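Mgp-operon protein 3 (Mycoplasma pneumoniae, PDB 6RJ1) probably takes part in cell adhesion at the surface of Mycoplasma pneumoniae, where it is an immunodominant membrane protein alongside the adhesin P1. Local coordinates at residues Thr174-Ala180 against Glu240-Thr245; Ser657-Tyr662 against Ser774-Phe778; Gly663-Val669 against Val758-Leu763. All blocks are in the same frame, centred on the assembly; numbering follows the deposited sequence.

Interaction 1. Residues Thr174-Ala180 against Glu240-Thr245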
ATOM      1  N   THR A 174       8.367  -7.347  11.713  1.00 64.72           N
ATOM      2  CA  THR A 174       7.108  -7.421  12.450  1.00 64.20           C
ATOM      3  C   THR A 174       6.620  -8.874  12.399  1.00 67.96           C
ATOM      4  O   THR A 174       6.326  -9.367  11.305  1.00 68.49           O
ATOM      5  CB  THR A 174       6.072  -6.420  11.887  1.00 67.46           C
ATOM      6  OG1 THR A 174       6.605  -5.094  11.932  1.00 63.32           O
ATOM      7  CG2 THR A 174       4.734  -6.473  12.628  1.00 62.40           C
ATOM      8  N   PRO A 175       6.570  -9.587  13.548  1.00 63.11           N
ATOM      9  CA  PRO A 175       6.100 -10.981  13.512  1.00 62.45           C
ATOM     10  C   PRO A 175       4.575 -11.084  13.469  1.00 66.76           C
ATOM     11  O   PRO A 175       3.884 -10.125  13.811  1.00 66.03           O
ATOM     12  CB  PRO A 175       6.684 -11.583  14.793  1.00 63.71           C
ATOM     13  CG  PRO A 175       6.852 -10.439  15.726  1.00 68.19           C
ATOM     14  CD  PRO A 175       6.886  -9.158  14.928  1.00 64.30           C
ATOM     15  N   ASN A 176       4.053 -12.253  13.056  1.00 64.24           N
ATOM     16  CA  ASN A 176       2.616 -12.556  12.980  1.00 63.80           C
ATOM     17  C   ASN A 176       1.856 -12.230  14.282  1.00 65.94           C
ATOM     18  O   ASN A 176       0.807 -11.597  14.207  1.00 65.53           O
ATOM     19  CB  ASN A 176       2.385 -14.026  12.563  1.00 63.51           C
ATOM     20  CG  ASN A 176       2.469 -14.289  11.078  1.00 79.77           C
ATOM     21  OD1 ASN A 176       2.249 -13.408  10.226  1.00 70.11           O
ATOM     22  ND2 ASN A 176       2.758 -15.528  10.736  1.00 73.59           N
ATOM     23  N   ALA A 177       2.402 -12.620  15.465  1.00 60.99           N
ATOM     24  CA  ALA A 177       1.800 -12.340  16.776  1.00 60.30           C
ATOM     25  C   ALA A 177       1.770 -10.833  17.084  1.00 64.11           C
ATOM     26  O   ALA A 177       0.879 -10.363  17.800  1.00 63.71           O
ATOM     27  CB  ALA A 177       2.537 -13.087  17.869  1.00 60.91           C
ATOM     28  N   GLY A 178       2.726 -10.098  16.513  1.00 60.02           N
ATOM     29  CA  GLY A 178       2.804  -8.649  16.621  1.00 59.64           C
ATOM     30  C   GLY A 178       1.614  -8.000  15.942  1.00 64.53           C
ATOM     31  O   GLY A 178       1.153  -6.961  16.396  1.00 65.14           O
ATOM     32  N   LEU A 179       1.080  -8.610  14.862  1.00 60.30           N
ATOM     33  CA  LEU A 179      -0.098  -8.091  14.164  1.00 59.84           C
ATOM     34  C   LEU A 179      -1.413  -8.454  14.880  1.00 63.92           C
ATOM     35  O   LEU A 179      -2.415  -7.752  14.708  1.00 63.45           O
ATOM     36  CB  LEU A 179      -0.141  -8.584  12.704  1.00 59.63           C
ATOM     37  CG  LEU A 179       0.652  -7.837  11.613  1.00 64.27           C
ATOM     38  CD1 LEU A 179       0.945  -6.369  11.967  1.00 64.20           C
ATOM     39  CD2 LEU A 179       1.879  -8.580  11.224  1.00 66.07           C
ATOM     40  N   ALA A 180      -1.405  -9.553  15.668  1.00 60.78           N
ATOM     41  CA  ALA A 180      -2.564 -10.093  16.391  1.00 60.75           C
ATOM     42  C   ALA A 180      -3.085  -9.202  17.524  1.00 66.44           C
ATOM     43  O   ALA A 180      -2.367  -8.934  18.483  1.00 66.76           O
ATOM     44  CB  ALA A 180      -2.255 -11.492  16.917  1.00 61.14           C
ATOM     45  N   GLU A 240       8.221  -1.952  18.860  1.00 72.75           N
ATOM     46  CA  GLU A 240       6.985  -2.638  18.491  1.00 72.63           C
ATOM     47  C   GLU A 240       6.917  -4.000  19.198  1.00 76.55           C
ATOM     48  O   GLU A 240       7.959  -4.642  19.363  1.00 74.93           O
ATOM     49  CB  GLU A 240       6.800  -2.738  16.964  1.00 73.99           C
ATOM     50  CG  GLU A 240       7.937  -3.406  16.202  1.00 83.42           C
ATOM     51  CD  GLU A 240       7.515  -3.926  14.845  1.00 98.48           C
ATOM     52  OE1 GLU A 240       6.575  -4.753  14.794  1.00105.29           O
ATOM     53  OE2 GLU A 240       8.117  -3.508  13.832  1.00 83.66           O
ATOM     54  N   PRO A 241       5.719  -4.439  19.666  1.00 74.43           N
ATOM     55  CA  PRO A 241       5.648  -5.707  20.414  1.00 74.37           C
ATOM     56  C   PRO A 241       5.805  -6.981  19.590  1.00 79.60           C
ATOM     57  O   PRO A 241       5.474  -7.006  18.402  1.00 79.49           O
ATOM     58  CB  PRO A 241       4.277  -5.637  21.085  1.00 75.88           C
ATOM     59  CG  PRO A 241       3.466  -4.804  20.182  1.00 80.37           C
ATOM     60  CD  PRO A 241       4.391  -3.790  19.581  1.00 75.86           C
ATOM     61  N   LEU A 242       6.286  -8.053  20.248  1.00 77.08           N
ATOM     62  CA  LEU A 242       6.449  -9.376  19.647  1.00 77.34           C
ATOM     63  C   LEU A 242       5.087 -10.050  19.537  1.00 82.04           C
ATOM     64  O   LEU A 242       4.848 -10.804  18.592  1.00 82.29           O
ATOM     65  CB  LEU A 242       7.390 -10.239  20.490  1.00 77.43           C
ATOM     66  CG  LEU A 242       8.868  -9.930  20.359  1.00 82.70           C
ATOM     67  CD1 LEU A 242       9.601 -10.350  21.594  1.00 82.79           C
ATOM     68  CD2 LEU A 242       9.471 -10.619  19.141  1.00 86.44           C
ATOM     69  N   ASP A 243       4.200  -9.766  20.514  1.00 78.14           N
ATOM     70  CA  ASP A 243       2.835 -10.270  20.606  1.00 77.61           C
ATOM     71  C   ASP A 243       1.937  -9.117  21.059  1.00 78.88           C
ATOM     72  O   ASP A 243       2.047  -8.660  22.198  1.00 78.69           O
ATOM     73  CB  ASP A 243       2.769 -11.448  21.600  1.00 79.89           C
ATOM     74  CG  ASP A 243       1.540 -12.344  21.510  1.00 93.88           C
ATOM     75  OD1 ASP A 243       0.519 -11.906  20.923  1.00 94.51           O
ATOM     76  OD2 ASP A 243       1.599 -13.486  22.030  1.00101.60           O
ATOM     77  N   SER A 244       1.065  -8.639  20.160  1.00 73.34           N
ATOM     78  CA  SER A 244       0.144  -7.537  20.437  1.00 72.54           C
ATOM     79  C   SER A 244      -1.071  -7.934  21.292  1.00 77.24           C
ATOM     80  O   SER A 244      -1.865  -7.076  21.690  1.00 76.89           O
ATOM     81  CB  SER A 244      -0.289  -6.863  19.147  1.00 74.14           C
ATOM     82  OG  SER A 244       0.684  -5.910  18.765  1.00 78.42           O
ATOM     83  N   THR A 245      -1.196  -9.230  21.582  1.00 74.32           N
ATOM     84  CA  THR A 245      -2.231  -9.804  22.427  1.00 74.57           C
ATOM     85  C   THR A 245      -1.748  -9.727  23.892  1.00 78.82           C
ATOM     86  O   THR A 245      -2.560  -9.776  24.820  1.00 78.32           O
ATOM     87  CB  THR A 245      -2.591 -11.206  21.866  1.00 86.21           C
ATOM     88  OG1 THR A 245      -3.734 -11.086  21.017  1.00 87.66           O
ATOM     89  CG2 THR A 245      -2.817 -12.281  22.942  1.00 86.25           C
TER

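Interaction 2. Residues Ser657-Tyr662 against Ser774-Phe778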
ATOM      1  N   SER A 657      -1.307  -1.524   6.716  1.00 54.70           N
ATOM      2  CA  SER A 657      -1.347  -2.783   5.962  1.00 53.68           C
ATOM      3  C   SER A 657      -2.665  -2.955   5.151  1.00 55.92           C
ATOM      4  O   SER A 657      -3.614  -2.198   5.391  1.00 54.74           O
ATOM      5  CB  SER A 657      -1.194  -3.950   6.937  1.00 56.42           C
ATOM      6  OG  SER A 657      -2.441  -4.308   7.514  1.00 61.22           O
ATOM      7  N   PRO A 658      -2.792  -3.980   4.255  1.00 51.85           N
ATOM      8  CA  PRO A 658      -4.049  -4.149   3.510  1.00 51.61           C
ATOM      9  C   PRO A 658      -5.206  -4.779   4.310  1.00 56.58           C
ATOM     10  O   PRO A 658      -6.260  -5.072   3.725  1.00 56.65           O
ATOM     11  CB  PRO A 658      -3.635  -5.017   2.305  1.00 52.83           C
ATOM     12  CG  PRO A 658      -2.156  -5.126   2.363  1.00 56.40           C
ATOM     13  CD  PRO A 658      -1.801  -4.972   3.795  1.00 52.39           C
ATOM     14  N   LEU A 659      -5.032  -4.966   5.642  1.00 52.36           N
ATOM     15  CA  LEU A 659      -6.069  -5.539   6.509  1.00 51.31           C
ATOM     16  C   LEU A 659      -6.913  -4.520   7.252  1.00 56.59           C
ATOM     17  O   LEU A 659      -6.373  -3.567   7.823  1.00 56.27           O
ATOM     18  CB  LEU A 659      -5.493  -6.542   7.512  1.00 50.49           C
ATOM     19  CG  LEU A 659      -4.848  -7.824   6.956  1.00 54.35           C
ATOM     20  CD1 LEU A 659      -4.680  -8.831   8.047  1.00 53.87           C
ATOM     21  CD2 LEU A 659      -5.643  -8.427   5.804  1.00 54.58           C
ATOM     22  N   ASN A 660      -8.239  -4.756   7.286  1.00 54.16           N
ATOM     23  CA  ASN A 660      -9.203  -3.930   8.027  1.00 54.68           C
ATOM     24  C   ASN A 660      -9.242  -4.376   9.483  1.00 60.54           C
ATOM     25  O   ASN A 660      -9.213  -3.535  10.375  1.00 60.42           O
ATOM     26  CB  ASN A 660     -10.613  -4.016   7.415  1.00 53.59           C
ATOM     27  CG  ASN A 660     -10.914  -2.942   6.407  1.00 65.75           C
ATOM     28  OD1 ASN A 660     -10.017  -2.361   5.781  1.00 67.62           O
ATOM     29  ND2 ASN A 660     -12.191  -2.653   6.224  1.00 51.36           N
ATOM     30  N   SER A 661      -9.296  -5.703   9.716  1.00 58.50           N
ATOM     31  CA  SER A 661      -9.341  -6.291  11.053  1.00 58.35           C
ATOM     32  C   SER A 661      -8.051  -7.026  11.400  1.00 61.28           C
ATOM     33  O   SER A 661      -7.490  -7.747  10.564  1.00 60.30           O
ATOM     34  CB  SER A 661     -10.532  -7.234  11.191  1.00 61.00           C
ATOM     35  OG  SER A 661     -10.587  -7.824  12.481  1.00 65.60           O
ATOM     36  N   TYR A 662      -7.601  -6.843  12.652  1.00 56.54           N
ATOM     37  CA  TYR A 662      -6.425  -7.485  13.224  1.00 55.61           C
ATOM     38  C   TYR A 662      -6.847  -8.453  14.318  1.00 60.47           C
ATOM     39  O   TYR A 662      -6.007  -8.885  15.112  1.00 61.06           O
ATOM     40  CB  TYR A 662      -5.482  -6.430  13.800  1.00 56.36           C
ATOM     41  CG  TYR A 662      -4.631  -5.715  12.774  1.00 58.02           C
ATOM     42  CD1 TYR A 662      -3.741  -6.420  11.965  1.00 60.68           C
ATOM     43  CD2 TYR A 662      -4.632  -4.328  12.686  1.00 58.09           C
ATOM     44  CE1 TYR A 662      -2.900  -5.762  11.068  1.00 61.57           C
ATOM     45  CE2 TYR A 662      -3.785  -3.659  11.805  1.00 58.99           C
ATOM     46  CZ  TYR A 662      -2.920  -4.380  10.999  1.00 65.26           C
ATOM     47  OH  TYR A 662      -2.096  -3.726  10.125  1.00 65.05           O
ATOM     48  N   SER A 774       3.645 -13.676   7.566  1.00 66.02           N
ATOM     49  CA  SER A 774       3.091 -14.430   6.430  1.00 65.38           C
ATOM     50  C   SER A 774       1.595 -14.121   6.333  1.00 68.33           C
ATOM     51  O   SER A 774       0.805 -14.959   5.890  1.00 68.39           O
ATOM     52  CB  SER A 774       3.307 -15.929   6.638  1.00 67.93           C
ATOM     53  OG  SER A 774       2.648 -16.359   7.817  1.00 72.12           O
ATOM     54  N   LEU A 775       1.224 -12.902   6.760  1.00 63.59           N
ATOM     55  CA  LEU A 775      -0.143 -12.434   6.893  1.00 62.53           C
ATOM     56  C   LEU A 775      -0.500 -11.300   5.947  1.00 64.57           C
ATOM     57  O   LEU A 775      -1.625 -11.265   5.438  1.00 64.60           O
ATOM     58  CB  LEU A 775      -0.303 -11.945   8.351  1.00 62.54           C
ATOM     59  CG  LEU A 775      -1.592 -12.181   9.167  1.00 66.98           C
ATOM     60  CD1 LEU A 775      -2.130 -10.883   9.702  1.00 66.72           C
ATOM     61  CD2 LEU A 775      -2.650 -12.967   8.429  1.00 69.28           C
ATOM     62  N   LEU A 776       0.423 -10.343   5.763  1.00 58.50           N
ATOM     63  CA  LEU A 776       0.169  -9.137   4.983  1.00 57.33           C
ATOM     64  C   LEU A 776       0.753  -9.179   3.602  1.00 62.77           C
ATOM     65  O   LEU A 776       1.922  -9.534   3.433  1.00 62.87           O
ATOM     66  CB  LEU A 776       0.665  -7.881   5.732  1.00 56.51           C
ATOM     67  CG  LEU A 776       0.367  -7.806   7.227  1.00 60.59           C
ATOM     68  CD1 LEU A 776       1.188  -6.742   7.886  1.00 60.59           C
ATOM     69  CD2 LEU A 776      -1.118  -7.612   7.503  1.00 62.93           C
ATOM     70  N   ASN A 777      -0.061  -8.804   2.607  1.00 59.19           N
ATOM     71  CA  ASN A 777       0.399  -8.749   1.231  1.00 58.50           C
ATOM     72  C   ASN A 777       1.108  -7.427   0.953  1.00 61.99           C
ATOM     73  O   ASN A 777       0.884  -6.437   1.644  1.00 61.41           O
ATOM     74  CB  ASN A 777      -0.717  -9.041   0.231  1.00 55.32           C
ATOM     75  CG  ASN A 777      -0.214  -9.696  -1.035  1.00 67.42           C
ATOM     76  OD1 ASN A 777       0.986  -9.787  -1.300  1.00 54.41           O
ATOM     77  ND2 ASN A 777      -1.119 -10.168  -1.856  1.00 63.36           N
ATOM     78  N   PHE A 778       2.003  -7.437  -0.026  1.00 58.77           N
ATOM     79  CA  PHE A 778       2.803  -6.280  -0.400  1.00 58.71           C
ATOM     80  C   PHE A 778       2.949  -6.264  -1.918  1.00 61.23           C
ATOM     81  O   PHE A 778       3.081  -7.312  -2.529  1.00 60.82           O
ATOM     82  CB  PHE A 778       4.161  -6.372   0.323  1.00 60.67           C
ATOM     83  CG  PHE A 778       5.294  -5.533  -0.209  1.00 62.13           C
ATOM     84  CD1 PHE A 778       5.448  -4.213   0.188  1.00 63.44           C
ATOM     85  CD2 PHE A 778       6.249  -6.084  -1.048  1.00 65.41           C
ATOM     86  CE1 PHE A 778       6.517  -3.449  -0.274  1.00 65.42           C
ATOM     87  CE2 PHE A 778       7.316  -5.314  -1.510  1.00 66.27           C
ATOM     88  CZ  PHE A 778       7.441  -4.001  -1.119  1.00 63.75           C
TER

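Interaction 3. Residues Gly663-Val669 against Val758-Leu763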
ATOM      1  N   GLY A 663      -8.147  -8.768  14.363  1.00 57.17           N
ATOM      2  CA  GLY A 663      -8.743  -9.664  15.346  1.00 57.07           C
ATOM      3  C   GLY A 663      -8.104 -11.032  15.302  1.00 63.21           C
ATOM      4  O   GLY A 663      -8.151 -11.705  14.272  1.00 62.70           O
ATOM      5  N   ASP A 664      -7.457 -11.420  16.403  1.00 61.36           N
ATOM      6  CA  ASP A 664      -6.737 -12.679  16.586  1.00 61.92           C
ATOM      7  C   ASP A 664      -7.713 -13.861  16.591  1.00 68.17           C
ATOM      8  O   ASP A 664      -8.082 -14.388  17.642  1.00 67.79           O
ATOM      9  CB  ASP A 664      -5.887 -12.600  17.865  1.00 63.49           C
ATOM     10  CG  ASP A 664      -4.938 -13.750  18.062  1.00 78.18           C
ATOM     11  OD1 ASP A 664      -4.446 -14.294  17.047  1.00 78.63           O
ATOM     12  OD2 ASP A 664      -4.677 -14.105  19.234  1.00 86.53           O
ATOM     13  N   ASP A 665      -8.162 -14.241  15.388  1.00 66.21           N
ATOM     14  CA  ASP A 665      -9.141 -15.296  15.147  1.00 66.15           C
ATOM     15  C   ASP A 665      -8.826 -16.021  13.824  1.00 68.75           C
ATOM     16  O   ASP A 665      -8.005 -15.546  13.023  1.00 66.67           O
ATOM     17  CB  ASP A 665     -10.555 -14.674  15.098  1.00 68.43           C
ATOM     18  CG  ASP A 665     -11.688 -15.680  15.210  1.00 86.79           C
ATOM     19  OD1 ASP A 665     -11.922 -16.190  16.333  1.00 88.31           O
ATOM     20  OD2 ASP A 665     -12.333 -15.966  14.176  1.00 94.48           O
ATOM     21  N   GLY A 666      -9.490 -17.156  13.619  1.00 65.64           N
ATOM     22  CA  GLY A 666      -9.357 -17.968  12.420  1.00 65.92           C
ATOM     23  C   GLY A 666      -9.881 -17.307  11.159  1.00 70.44           C
ATOM     24  O   GLY A 666      -9.265 -17.442  10.101  1.00 69.99           O
ATOM     25  N   VAL A 667     -11.016 -16.583  11.259  1.00 67.84           N
ATOM     26  CA  VAL A 667     -11.652 -15.928  10.111  1.00 68.21           C
ATOM     27  C   VAL A 667     -10.693 -14.919   9.436  1.00 73.61           C
ATOM     28  O   VAL A 667     -10.553 -14.955   8.215  1.00 74.00           O
ATOM     29  CB  VAL A 667     -13.053 -15.339  10.437  1.00 71.90           C
ATOM     30  CG1 VAL A 667     -12.982 -14.180  11.421  1.00 72.05           C
ATOM     31  CG2 VAL A 667     -13.800 -14.940   9.171  1.00 71.54           C
ATOM     32  N   THR A 668      -9.985 -14.098  10.229  1.00 69.95           N
ATOM     33  CA  THR A 668      -9.017 -13.108   9.739  1.00 69.86           C
ATOM     34  C   THR A 668      -7.826 -13.794   9.044  1.00 72.82           C
ATOM     35  O   THR A 668      -7.345 -13.293   8.025  1.00 72.64           O
ATOM     36  CB  THR A 668      -8.612 -12.162  10.871  1.00 80.56           C
ATOM     37  OG1 THR A 668      -8.257 -12.964  11.989  1.00 84.88           O
ATOM     38  CG2 THR A 668      -9.747 -11.229  11.286  1.00 79.46           C
ATOM     39  N   VAL A 669      -7.392 -14.962   9.571  1.00 67.91           N
ATOM     40  CA  VAL A 669      -6.323 -15.797   9.001  1.00 66.81           C
ATOM     41  C   VAL A 669      -6.804 -16.328   7.636  1.00 70.09           C
ATOM     42  O   VAL A 669      -6.084 -16.227   6.648  1.00 70.57           O
ATOM     43  CB  VAL A 669      -5.911 -16.942   9.969  1.00 70.22           C
ATOM     44  CG1 VAL A 669      -4.977 -17.941   9.299  1.00 69.83           C
ATOM     45  CG2 VAL A 669      -5.277 -16.391  11.234  1.00 70.17           C
ATOM     46  N   VAL A 758      -6.440 -22.239  14.610  1.00 85.18           N
ATOM     47  CA  VAL A 758      -5.327 -21.356  14.257  1.00 84.30           C
ATOM     48  C   VAL A 758      -5.817 -19.923  14.107  1.00 85.28           C
ATOM     49  O   VAL A 758      -6.681 -19.631  13.276  1.00 85.25           O
ATOM     50  CB  VAL A 758      -4.461 -21.831  13.043  1.00 88.50           C
ATOM     51  CG1 VAL A 758      -3.373 -20.810  12.684  1.00 87.96           C
ATOM     52  CG2 VAL A 758      -3.834 -23.202  13.307  1.00 88.48           C
ATOM     53  N   LYS A 759      -5.258 -19.045  14.942  1.00 78.52           N
ATOM     54  CA  LYS A 759      -5.480 -17.609  14.943  1.00 76.04           C
ATOM     55  C   LYS A 759      -4.183 -16.919  14.473  1.00 77.24           C
ATOM     56  O   LYS A 759      -3.241 -17.607  14.082  1.00 76.79           O
ATOM     57  CB  LYS A 759      -5.997 -17.119  16.307  1.00 77.26           C
ATOM     58  CG  LYS A 759      -5.377 -17.762  17.541  1.00 79.15           C
ATOM     59  CD  LYS A 759      -6.173 -17.365  18.782  1.00 86.17           C
ATOM     60  CE  LYS A 759      -5.660 -17.972  20.060  1.00100.47           C
ATOM     61  NZ  LYS A 759      -4.368 -17.372  20.489  1.00113.80           N
ATOM     62  N   ILE A 760      -4.153 -15.584  14.417  1.00 72.68           N
ATOM     63  CA  ILE A 760      -2.985 -14.819  13.946  1.00 71.35           C
ATOM     64  C   ILE A 760      -1.744 -15.090  14.814  1.00 75.35           C
ATOM     65  O   ILE A 760      -0.677 -15.405  14.280  1.00 75.20           O
ATOM     66  CB  ILE A 760      -3.287 -13.297  13.797  1.00 73.26           C
ATOM     67  CG1 ILE A 760      -4.580 -13.034  12.997  1.00 72.30           C
ATOM     68  CG2 ILE A 760      -2.100 -12.559  13.182  1.00 73.82           C
ATOM     69  CD1 ILE A 760      -5.090 -11.607  13.079  1.00 70.88           C
ATOM     70  N   SER A 761      -1.909 -15.006  16.145  1.00 71.21           N
ATOM     71  CA  SER A 761      -0.836 -15.218  17.109  1.00 70.59           C
ATOM     72  C   SER A 761      -0.214 -16.614  17.037  1.00 75.97           C
ATOM     73  O   SER A 761       0.972 -16.742  17.335  1.00 76.20           O
ATOM     74  CB  SER A 761      -1.299 -14.887  18.524  1.00 71.74           C
ATOM     75  OG  SER A 761      -2.451 -15.632  18.878  1.00 76.37           O
ATOM     76  N   THR A 762      -0.981 -17.647  16.614  1.00 73.21           N
ATOM     77  CA  THR A 762      -0.461 -19.026  16.522  1.00 73.15           C
ATOM     78  C   THR A 762       0.061 -19.376  15.109  1.00 76.96           C
ATOM     79  O   THR A 762       0.735 -20.399  14.952  1.00 76.05           O
ATOM     80  CB  THR A 762      -1.464 -20.055  17.052  1.00 78.89           C
ATOM     81  OG1 THR A 762      -2.624 -20.070  16.223  1.00 79.88           O
ATOM     82  CG2 THR A 762      -1.844 -19.801  18.503  1.00 76.94           C
ATOM     83  N   LEU A 763      -0.212 -18.505  14.106  1.00 73.70           N
ATOM     84  CA  LEU A 763       0.246 -18.653  12.723  1.00 73.19           C
ATOM     85  C   LEU A 763       1.770 -18.514  12.675  1.00 79.43           C
ATOM     86  O   LEU A 763       2.326 -17.555  13.227  1.00 78.81           O
ATOM     87  CB  LEU A 763      -0.427 -17.613  11.807  1.00 72.74           C
ATOM     88  CG  LEU A 763      -0.353 -17.864  10.293  1.00 76.41           C
ATOM     89  CD1 LEU A 763      -1.327 -18.950   9.858  1.00 76.30           C
ATOM     90  CD2 LEU A 763      -0.629 -16.592   9.522  1.00 75.94           C
TER

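Interaction 1. Residues Thr174-Ala180 against Glu240-Thr245
Ser-244 approaches two successive carbonyl groups of the helical turn 176-179, one above its plane and the other at a smaller tilt. Its N donates to Ala-177 O over 2.9 Å, arriving 37° out of the carbonyl plane and therefore not along a lone pair. Its OG gives a proton to Gly-178 O at 2.6 Å, from a position tilted 25° from that carbonyl plane, and accepts in turn from Arg-227 N. Ala-177 O is also met by Asp-243 CA at 3.4 Å in a CA-H...O contact. A third flat group, the Asp-243 carboxylate, takes Thr-245 N above its plane at OD1, closing an Asx turn that shapes the chain around Ser-244.

At the other end the Thr-174 side chain lies nearly perpendicular to that of Glu-240. Thr-174 OG1 lies 2.9 Å from both Glu-240 OE1 and Glu-240 OE2. The strongest polar partner of the carboxylate lies outside: OE2 is hydrogen-bonded to Thr-171 OG1. OE1 also forms a salt bridge with Arg-227, which probably helps keep the group ionised. Between the two polar ends, Ala-177 CB sits 3.3 Å from Leu-242 O, and Pro-175 CG reaches Leu-242 CD2 at 4.3 Å.

The contact thus fastens a short, weakly bonded helical turn to the end of strand 239-241 and the loop that follows. That strand pairs antiparallel with strand 356-358, whose Leu-357 touches both Pro-175 and Leu-242.

Interaction 2. Residues Ser657-Tyr662 against Ser774-Phe778
Leu-776 and Leu-659 both turn CG to the side opposite their own carbonyl carbon (chi1 -43° and -64°), and these two rotations bring their branched ends together. Leu-776 CD2 lies 3.8 Å from Leu-659 CG, the side chains crossing at a slant. The same methyl touches Ser-657 as well, with Ser-657 CB 3.7 Å from Leu-776 CD2. Tyr-662 adds a looser neighbour: Leu-776 CD2 stands at the edge of its ring, near the ring plane and closest to CE1. One methyl group is therefore set among three residues of the loop 657-662, which accounts for the central place of Leu-776 in the contact.

Hydrogen bonds within that loop help to set its shape. Ser-657 OG accepts from Leu-659 N over 3.3 Å with a nearly straight N-H...O angle of 164°, an ST turn, and donates to Tyr-662 OH at 2.7 Å. Tyr-662 OH is also hydrogen-bonded to Glu-167, so the two buried hydroxyls belong to a polar chain running beside the leucines. No hydrogen bond passes between the two segments; the remaining contacts are van der Waals. Leu-775 CD1 meets Leu-659 CD1 at 3.7 Å with the two side chains roughly perpendicular, and the ring carbon Pro-658 CG rests 3.4 Å from the backbone oxygen Asn-777 O.

The site is a buried junction of two loops, one linking strand 650-654 to helix 666-673 and the other leading into strand 779-786. Strand 549-563 flanks it through Phe-555, which touches Pro-658 and Asn-777. Helix 176-179 places Leu-179 against Tyr-662 and Leu-776, while helix 666-673 meets Leu-775 through Ala-672 and Leu-673.

Interaction 3. Residues Gly663-Val669 against Val758-Leu763
Asp-664 OD2 is gripped by two groups of the facing loop: Ser-761 OG donates to it at 2.7 Å, and Lys-759 NZ forms a long salt bridge with it at 3.5 Å. Two turns face each other here, an inverse gamma turn centred on Asp-664 and a type I beta turn from Ile-760 to Leu-763. The second carboxylate oxygen enters the latter turn, since Ser-761 N reaches Asp-664 OD1 at 2.8 Å with an almost straight N-H...O angle of 176°. Both bonds come from the syn side of the carboxylate, though the backbone donor stands 32° out of its plane. With CG opposite its backbone N (chi1 -171°), Asp-664 carries its carboxylate up to that loop. Lys-759 NZ also donates to Ser-761 OG, closing a small polar network that would probably favour an ionised carboxylate at this buried residue.

Asp-665 follows as the N-cap of helix 666-673, where its OD2 accepts from Val-667 N. The first helical residue, Gly-666, brings CA to 3.3 Å from Val-758 O in a CA-H...O contact. Beyond it the chemistry becomes apolar, joining the start of the helix to the loop before strand 779-786. Val-669 CG2 lies 3.9 Å from Ile-760 CG1, while its other branch, CG1, meets Leu-763 CD1 at 3.8 Å, the two side chains lying alongside each other and running in opposing senses.

The three contacts form one continuous cluster. Interaction 2, centred about 10 Å from the chain centre, is buried and relies on van der Waals packing without a hydrogen bond between its segments. The centres of interactions 1 and 3 lie about 20 and 22 Å from the chain centre; interaction 1 is partly buried, interaction 3 buried though farther out, and both use serine donors. Interactions 2 and 3 share the connection from strand 650-654 to helix 666-673 and the loop between strands 723-732 and 779-786, whereas interaction 1 holds helix 176-179 to strand 239-241. Asn-176 ties the cluster together: its OD1 probably bonds Ser-774 N, and its ND2 more weakly Leu-763 O.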